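Local structure of titin (Homo sapiens, 2A38) at residues 65-70 against 76-81; 32-37 against 56-61. The protein acts as a giant elastic scaffold of the muscle sarcomere, whose N-terminal immunoglobulin tandem probably anchors it at the Z-disc. All coordinates share one frame; numbering follows the deposited sequence.

Interaction 1 (65-70 against 76-81); sequences LTIPAV and GRYSLK
Tyr78 reaches from one sheet of the domain into the interior to meet Leu65 and Ile67, which extend from the other. From CB the side chain sets off toward segment 65-70, with CG anti to the carbonyl carbon (chi1 -74°) and beside the backbone N, a choice that lays the ring back toward Gly76. CB itself touches nothing in 65-70; the ring makes the contact. On one flank CD2 lies 4.5 Å from Leu65 CD1, a loose, oblique apolar approach. The other flank looks back along its own strand, and the carbonyl O of Gly76 sits at the ring edge, in the ring plane, 3.6 Å from Tyr78 CD1. At the far end CZ is 4.3 Å from Ile67 CD1, and the same methyl comes within 3.8 Å of Tyr78 OH. Ile67 gets there by extending: with CD1 anti to CB's neighbour CA (chi2 179°), its ethyl arm points at the phenol from the opposite direction, again obliquely to the ring. The hydroxyl, in a buried residue and beside the Ile67 methyl, is hydrogen-bonded to the backbone carbonyl O of Asn74. That bond ties the ring tip to the turn leading into strand 76-84, while Leu95 of the adjacent strand 87-98 packs against Tyr78 and the Phe25 ring meets it from the facing sheet, in strand 23-32. A tyrosine whose hydroxyl bonds back to the main chain four residues before it is the tyrosine corner at the start of strand F in immunoglobulin domains, here packed against strand E across the beta-sandwich core.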
# COMPACT_ATOMS: atom_id res chain seq x y z
N LEU A 65 19.99 -2.79 6.78
CA LEU A 65 19.45 -2.41 5.48
C LEU A 65 17.94 -2.32 5.65
O LEU A 65 17.29 -3.32 5.92
CB LEU A 65 19.79 -3.46 4.42
CG LEU A 65 19.35 -3.10 3.00
CD1 LEU A 65 20.20 -3.84 1.99
CD2 LEU A 65 17.88 -3.44 2.82
N THR A 66 17.39 -1.13 5.50
CA THR A 66 15.96 -0.94 5.66
C THR A 66 15.27 -0.44 4.41
O THR A 66 15.73 0.51 3.78
CB THR A 66 15.65 0.05 6.81
OG1 THR A 66 16.14 -0.48 8.05
CG2 THR A 66 14.15 0.29 6.92
N ILE A 67 14.17 -1.09 4.05
CA ILE A 67 13.38 -0.67 2.91
C ILE A 67 12.09 -0.13 3.51
O ILE A 67 11.32 -0.88 4.10
CB ILE A 67 13.04 -1.85 1.98
CG1 ILE A 67 14.32 -2.54 1.53
CG2 ILE A 67 12.26 -1.34 0.77
CD1 ILE A 67 14.09 -3.73 0.62
N PRO A 68 11.87 1.20 3.42
CA PRO A 68 10.67 1.86 3.96
C PRO A 68 9.36 1.20 3.52
O PRO A 68 8.71 0.52 4.31
CB PRO A 68 10.82 3.29 3.44
CG PRO A 68 12.31 3.49 3.47
CD PRO A 68 12.80 2.19 2.85
N ALA A 69 8.97 1.41 2.27
CA ALA A 69 7.75 0.80 1.75
C ALA A 69 8.14 -0.35 0.85
O ALA A 69 8.56 -0.15 -0.29
CB ALA A 69 6.94 1.83 0.97
N VAL A 70 8.03 -1.57 1.36
CA VAL A 70 8.40 -2.75 0.58
C VAL A 70 7.43 -3.06 -0.54
O VAL A 70 6.22 -2.99 -0.37
CB VAL A 70 8.52 -3.98 1.48
CG1 VAL A 70 8.97 -5.18 0.65
CG2 VAL A 70 9.50 -3.71 2.59
N GLY A 76 13.38 -11.67 -2.75
CA GLY A 76 14.51 -12.32 -3.38
C GLY A 76 15.62 -12.53 -2.37
O GLY A 76 15.39 -12.40 -1.17
N ARG A 77 16.82 -12.84 -2.86
CA ARG A 77 17.96 -13.06 -1.98
C ARG A 77 18.78 -11.82 -1.75
O ARG A 77 19.20 -11.16 -2.70
CB ARG A 77 18.88 -14.13 -2.54
CG ARG A 77 18.34 -15.52 -2.45
CD ARG A 77 19.46 -16.51 -2.69
NE ARG A 77 18.98 -17.89 -2.60
CZ ARG A 77 19.78 -18.95 -2.56
NH1 ARG A 77 21.10 -18.79 -2.62
NH2 ARG A 77 19.26 -20.17 -2.48
N TYR A 78 19.01 -11.52 -0.49
CA TYR A 78 19.83 -10.38 -0.11
C TYR A 78 21.01 -10.95 0.66
O TYR A 78 20.84 -11.83 1.50
CB TYR A 78 19.06 -9.43 0.81
CG TYR A 78 18.02 -8.61 0.09
CD1 TYR A 78 16.86 -9.20 -0.43
CD2 TYR A 78 18.20 -7.24 -0.08
CE1 TYR A 78 15.91 -8.44 -1.11
CE2 TYR A 78 17.27 -6.47 -0.75
CZ TYR A 78 16.13 -7.07 -1.26
OH TYR A 78 15.23 -6.29 -1.93
N SER A 79 22.20 -10.45 0.37
CA SER A 79 23.38 -10.93 1.06
C SER A 79 24.25 -9.78 1.50
O SER A 79 24.22 -8.70 0.94
CB SER A 79 24.17 -11.89 0.18
OG SER A 79 24.65 -11.22 -0.97
N LEU A 80 25.04 -10.04 2.53
CA LEU A 80 25.94 -9.06 3.11
C LEU A 80 27.36 -9.62 3.07
O LEU A 80 27.60 -10.71 3.57
CB LEU A 80 25.50 -8.80 4.55
CG LEU A 80 26.29 -7.86 5.45
CD1 LEU A 80 26.30 -6.47 4.85
CD2 LEU A 80 25.64 -7.83 6.83
N LYS A 81 28.29 -8.89 2.45
CA LYS A 81 29.69 -9.31 2.40
C LYS A 81 30.53 -8.42 3.32
O LYS A 81 30.38 -7.21 3.31
CB LYS A 81 30.29 -9.16 1.00
CG LYS A 81 29.86 -10.22 0.00
CD LYS A 81 30.73 -10.13 -1.26
CE LYS A 81 30.21 -11.06 -2.36
NZ LYS A 81 31.08 -11.08 -3.57

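Interaction 2 (32-37 against 56-61)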
# COMPACT_ATOMS: atom_id res chain seq x y z
N PHE A 32 38.82 -7.63 12.82
CA PHE A 32 39.81 -6.61 13.11
C PHE A 32 40.97 -6.65 12.12
O PHE A 32 41.61 -7.68 11.95
CB PHE A 32 40.35 -6.76 14.53
CG PHE A 32 41.21 -5.62 14.96
CD1 PHE A 32 40.64 -4.38 15.22
CD2 PHE A 32 42.60 -5.75 15.01
CE1 PHE A 32 41.44 -3.28 15.53
CE2 PHE A 32 43.40 -4.66 15.31
CZ PHE A 32 42.83 -3.42 15.57
N PRO A 33 41.25 -5.52 11.44
CA PRO A 33 40.54 -4.23 11.55
C PRO A 33 39.07 -4.36 11.16
O PRO A 33 38.68 -5.35 10.54
CB PRO A 33 41.32 -3.34 10.58
CG PRO A 33 42.69 -3.93 10.61
CD PRO A 33 42.40 -5.40 10.54
N VAL A 34 38.25 -3.37 11.52
CA VAL A 34 36.83 -3.43 11.18
C VAL A 34 36.65 -3.63 9.68
O VAL A 34 37.17 -2.87 8.87
CB VAL A 34 36.09 -2.15 11.57
CG1 VAL A 34 34.62 -2.27 11.19
CG2 VAL A 34 36.24 -1.92 13.08
N PRO A 35 35.90 -4.67 9.29
CA PRO A 35 35.70 -4.93 7.86
C PRO A 35 34.90 -3.93 7.07
O PRO A 35 34.12 -3.16 7.63
CB PRO A 35 35.05 -6.31 7.87
CG PRO A 35 34.22 -6.28 9.12
CD PRO A 35 35.17 -5.64 10.12
N GLU A 36 35.11 -3.94 5.75
CA GLU A 36 34.36 -3.09 4.84
C GLU A 36 33.12 -3.92 4.53
O GLU A 36 33.23 -5.12 4.22
CB GLU A 36 35.13 -2.85 3.55
CG GLU A 36 36.35 -1.98 3.69
CD GLU A 36 36.87 -1.52 2.34
OE1 GLU A 36 36.17 -0.72 1.68
OE2 GLU A 36 37.97 -1.97 1.94
N VAL A 37 31.96 -3.29 4.60
CA VAL A 37 30.69 -3.98 4.37
C VAL A 37 29.98 -3.55 3.10
O VAL A 37 29.99 -2.39 2.71
CB VAL A 37 29.77 -3.78 5.59
CG1 VAL A 37 28.37 -4.22 5.27
CG2 VAL A 37 30.31 -4.59 6.76
N ILE A 56 20.82 2.24 4.19
CA ILE A 56 21.88 1.33 4.57
C ILE A 56 22.77 1.97 5.62
O ILE A 56 23.16 3.14 5.50
CB ILE A 56 22.74 0.94 3.35
CG1 ILE A 56 21.89 0.13 2.37
CG2 ILE A 56 23.96 0.16 3.80
CD1 ILE A 56 22.56 -0.14 1.05
N SER A 57 23.10 1.21 6.66
CA SER A 57 23.95 1.72 7.72
C SER A 57 24.85 0.63 8.30
O SER A 57 24.51 -0.55 8.23
CB SER A 57 23.10 2.34 8.84
OG SER A 57 22.32 1.35 9.48
N PHE A 58 25.99 1.04 8.85
CA PHE A 58 26.93 0.12 9.49
C PHE A 58 27.62 0.85 10.63
O PHE A 58 28.56 1.61 10.42
CB PHE A 58 27.99 -0.38 8.51
CG PHE A 58 28.96 -1.35 9.12
CD1 PHE A 58 28.51 -2.40 9.91
CD2 PHE A 58 30.33 -1.22 8.92
CE1 PHE A 58 29.40 -3.32 10.49
CE2 PHE A 58 31.24 -2.13 9.50
CZ PHE A 58 30.77 -3.18 10.28
N SER A 59 27.14 0.61 11.85
CA SER A 59 27.68 1.26 13.04
C SER A 59 27.73 0.30 14.22
O SER A 59 26.87 -0.56 14.36
CB SER A 59 26.80 2.46 13.40
OG SER A 59 27.16 2.99 14.66
N ASP A 60 28.75 0.46 15.05
CA ASP A 60 28.95 -0.38 16.23
C ASP A 60 28.92 -1.86 15.88
O ASP A 60 28.43 -2.68 16.66
CB ASP A 60 27.88 -0.10 17.29
CG ASP A 60 27.87 1.34 17.77
OD1 ASP A 60 28.95 1.86 18.14
OD2 ASP A 60 26.78 1.96 17.79
N GLY A 61 29.45 -2.20 14.71
CA GLY A 61 29.47 -3.59 14.29
C GLY A 61 28.11 -4.11 13.89
O GLY A 61 27.94 -5.31 13.68
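Strand 36-41 and strand 55-59, each at the edge of a different sheet, face one another with the CA atoms of Val37 and Phe58 7.6 Å apart, and in the loops flanking them the CA atoms of Val34 and Gly61 are separated by 8.0 Å. Phe58 spans this gap. Its CG stands anti to the backbone N (chi1 -179°), which carries the ring away from its own strand and over to segment 32-37. Val37 crosses it at about a right angle and plants CG2 on one face: that methyl is 3.8 Å from the centroid of the Phe58 ring and only 11° off the normal, a well-centred CH-pi contact. Nearer the ring tip, Val34 slides past in the opposite direction, its CG1 3.8 Å from Phe58 CE2. The same CE2 also meets backbone, with Pro35 O 3.6 Å from it, obliquely placed. CE2 thus meets both valine methyls and a carbonyl oxygen, which probably limits how far the ring can turn. An alanine in place of Phe58 would probably leave Val37 CG2 without its aromatic face and open a gap between Val34 and strand 55-59. Ala63 on the neighbouring strand also touches Phe58, and Ile29 lies beside Pro35 and Val37 deeper inside. Here strands C and D of the I-set immunoglobulin sandwich meet, an aromatic from D covering the rim of the core where it is only partly buried.

Both interactions join the two sheets of the first immunoglobulin domain, and their centres lie about 17 Å apart. Strands 62-67 and 55-59 are neighbours in one sheet, and 76-84 and 36-41 in the other, so each contact pairs one strand from either sheet. The apolar layer runs on between them: Leu65 CG is 4.2 Å from Ile56 CG1, and Val37, which supports Phe58 in interaction 2, also packs on Leu80 of segment 76-81. Interaction 1 is fully buried, interaction 2 more open. The cadmium ion bound by Glu26 and His28 touches neither, lying about 13 Å from the Leu65 side chain and about 11 Å from that of Phe58.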